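Local coordinates for protein O-methyltransferase (Coxiella burnetii, PDB 3TR6) that probably transfers a methyl group from S-adenosylmethionine to a hydroxyl oxygen of its substrate, and binds S-adenosylhomocysteine and nickel, at residues A[16-19]-A[20-23]. Sequence-based numbering, arbitrary orientation.
Sequences YQYL and LQVS
L20 lies over one face of the Y16 ring: its CG sits 4.2 Å from the ring centroid and 20° off the ring normal, which meets the geometry of a CH-pi contact. With CG of Y16 anti to the backbone N (chi1 169°), the ring is turned toward L20, which covers part of one face, and CD1 of L20 comes within 3.5 Å of Y16 CZ. The phenol OH is held from outside the helix, by E51 and by the backbone N of N7 of the second subunit. Two residues further on, V22 makes a similar pairing less squarely, its CG1 meeting the Y18 ring off-centre at 3.8 Å from Y18 CZ; N198 of the second subunit bonds the Y18 hydroxyl. The backbone bonding changes toward the C-terminal end. L20 N still donates to Y16 O (3.1 Å, N-H...O angle 162°), whereas V22 N is shared between a weak bond to Y18 O and one to L19 O at 3.2 Å. S23 OG also reaches L19 O, at 2.7 Å, so that this carbonyl accepts two donors, from opposite faces of its plane. Y16, Y18, L19, V22 and S23 are buried; the looser side carries partly exposed Q17 and exposed Q21, whose chain is extended beyond CG. The mixed i-to-i+4 and i-to-i+3 bonding, with V22 leaving helical angles, is typical of a helix C-terminus, here that of N-terminal helix 13-21, which packs against the second subunit of this Rossmann-like methyltransferase.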
ATOM      1  N   TYR A  16       1.063   4.532 -16.878  1.00 33.66           N
ATOM      2  CA  TYR A  16       1.245   5.425 -15.739  1.00 33.89           C
ATOM      3  C   TYR A  16       0.250   6.582 -15.767  1.00 35.47           C
ATOM      4  O   TYR A  16      -0.371   6.902 -14.754  1.00 39.13           O
ATOM      5  CB  TYR A  16       2.677   5.964 -15.687  1.00 29.43           C
ATOM      6  CG  TYR A  16       2.865   7.096 -14.696  1.00 39.66           C
ATOM      7  CD1 TYR A  16       2.937   6.849 -13.328  1.00 33.01           C
ATOM      8  CD2 TYR A  16       2.972   8.412 -15.129  1.00 35.80           C
ATOM      9  CE1 TYR A  16       3.108   7.882 -12.423  1.00 30.88           C
ATOM     10  CE2 TYR A  16       3.143   9.449 -14.231  1.00 35.26           C
ATOM     11  CZ  TYR A  16       3.211   9.181 -12.880  1.00 39.15           C
ATOM     12  OH  TYR A  16       3.381  10.215 -11.988  1.00 34.02           O
ATOM     13  N   GLN A  17       0.100   7.206 -16.929  1.00 34.42           N
ATOM     14  CA  GLN A  17      -0.818   8.328 -17.068  1.00 39.11           C
ATOM     15  C   GLN A  17      -2.258   7.898 -16.840  1.00 40.02           C
ATOM     16  O   GLN A  17      -3.043   8.623 -16.229  1.00 36.32           O
ATOM     17  CB  GLN A  17      -0.668   8.984 -18.442  1.00 35.05           C
ATOM     18  CG  GLN A  17       0.620   9.775 -18.601  1.00 34.44           C
ATOM     19  CD  GLN A  17       0.740  10.897 -17.590  1.00 36.34           C
ATOM     20  OE1 GLN A  17      -0.263  11.380 -17.061  1.00 44.75           O
ATOM     21  NE2 GLN A  17       1.968  11.315 -17.310  1.00 36.71           N
ATOM     22  N   TYR A  18      -2.605   6.718 -17.341  1.00 42.38           N
ATOM     23  CA  TYR A  18      -3.943   6.184 -17.142  1.00 36.71           C
ATOM     24  C   TYR A  18      -4.200   5.960 -15.658  1.00 35.22           C
ATOM     25  O   TYR A  18      -5.293   6.219 -15.159  1.00 36.40           O
ATOM     26  CB  TYR A  18      -4.139   4.876 -17.913  1.00 36.07           C
ATOM     27  CG  TYR A  18      -5.408   4.166 -17.520  1.00 36.48           C
ATOM     28  CD1 TYR A  18      -6.626   4.542 -18.065  1.00 35.54           C
ATOM     29  CD2 TYR A  18      -5.395   3.141 -16.578  1.00 37.44           C
ATOM     30  CE1 TYR A  18      -7.790   3.915 -17.697  1.00 45.03           C
ATOM     31  CE2 TYR A  18      -6.562   2.507 -16.203  1.00 30.44           C
ATOM     32  CZ  TYR A  18      -7.757   2.899 -16.768  1.00 39.30           C
ATOM     33  OH  TYR A  18      -8.937   2.285 -16.416  1.00 40.70           O
ATOM     34  N   LEU A  19      -3.182   5.475 -14.956  1.00 33.18           N
ATOM     35  CA  LEU A  19      -3.297   5.206 -13.528  1.00 32.61           C
ATOM     36  C   LEU A  19      -3.639   6.479 -12.763  1.00 34.59           C
ATOM     37  O   LEU A  19      -4.532   6.482 -11.915  1.00 35.47           O
ATOM     38  CB  LEU A  19      -2.004   4.582 -12.996  1.00 31.24           C
ATOM     39  CG  LEU A  19      -1.945   4.191 -11.521  1.00 26.02           C
ATOM     40  CD1 LEU A  19      -0.968   3.048 -11.318  1.00 24.10           C
ATOM     41  CD2 LEU A  19      -1.569   5.384 -10.649  1.00 22.92           C
ATOM     42  N   LEU A  20      -2.933   7.563 -13.068  1.00 31.49           N
ATOM     43  CA  LEU A  20      -3.208   8.844 -12.433  1.00 30.42           C
ATOM     44  C   LEU A  20      -4.634   9.306 -12.727  1.00 31.17           C
ATOM     45  O   LEU A  20      -5.289   9.906 -11.875  1.00 37.25           O
ATOM     46  CB  LEU A  20      -2.208   9.909 -12.882  1.00 29.57           C
ATOM     47  CG  LEU A  20      -0.736   9.676 -12.553  1.00 34.99           C
ATOM     48  CD1 LEU A  20       0.106  10.833 -13.074  1.00 37.08           C
ATOM     49  CD2 LEU A  20      -0.534   9.495 -11.059  1.00 31.55           C
ATOM     50  N   GLN A  21      -5.112   9.018 -13.932  1.00 28.80           N
ATOM     51  CA  GLN A  21      -6.440   9.454 -14.346  1.00 37.84           C
ATOM     52  C   GLN A  21      -7.555   8.748 -13.587  1.00 38.02           C
ATOM     53  O   GLN A  21      -8.655   9.280 -13.459  1.00 41.52           O
ATOM     54  CB  GLN A  21      -6.627   9.258 -15.850  1.00 41.74           C
ATOM     55  CG  GLN A  21      -5.750  10.167 -16.699  1.00 53.48           C
ATOM     56  CD  GLN A  21      -5.769   9.798 -18.171  1.00 55.91           C
ATOM     57  OE1 GLN A  21      -6.508   8.905 -18.590  1.00 51.14           O
ATOM     58  NE2 GLN A  21      -4.950  10.483 -18.964  1.00 49.23           N
ATOM     59  N   VAL A  22      -7.273   7.549 -13.088  1.00 33.58           N
ATOM     60  CA  VAL A  22      -8.283   6.778 -12.376  1.00 31.34           C
ATOM     61  C   VAL A  22      -7.966   6.590 -10.898  1.00 36.07           C
ATOM     62  O   VAL A  22      -8.610   5.784 -10.226  1.00 33.42           O
ATOM     63  CB  VAL A  22      -8.511   5.391 -13.018  1.00 36.81           C
ATOM     64  CG1 VAL A  22      -9.062   5.547 -14.421  1.00 39.50           C
ATOM     65  CG2 VAL A  22      -7.221   4.574 -13.016  1.00 34.57           C
ATOM     66  N   SER A  23      -6.986   7.331 -10.386  1.00 33.57           N
ATOM     67  CA  SER A  23      -6.624   7.189  -8.979  1.00 31.08           C
ATOM     68  C   SER A  23      -6.284   8.501  -8.261  1.00 33.38           C
ATOM     69  O   SER A  23      -6.671   8.693  -7.108  1.00 35.71           O
ATOM     70  CB  SER A  23      -5.485   6.173  -8.807  1.00 30.14           C
ATOM     71  OG  SER A  23      -4.238   6.709  -9.205  1.00 33.04           O
TER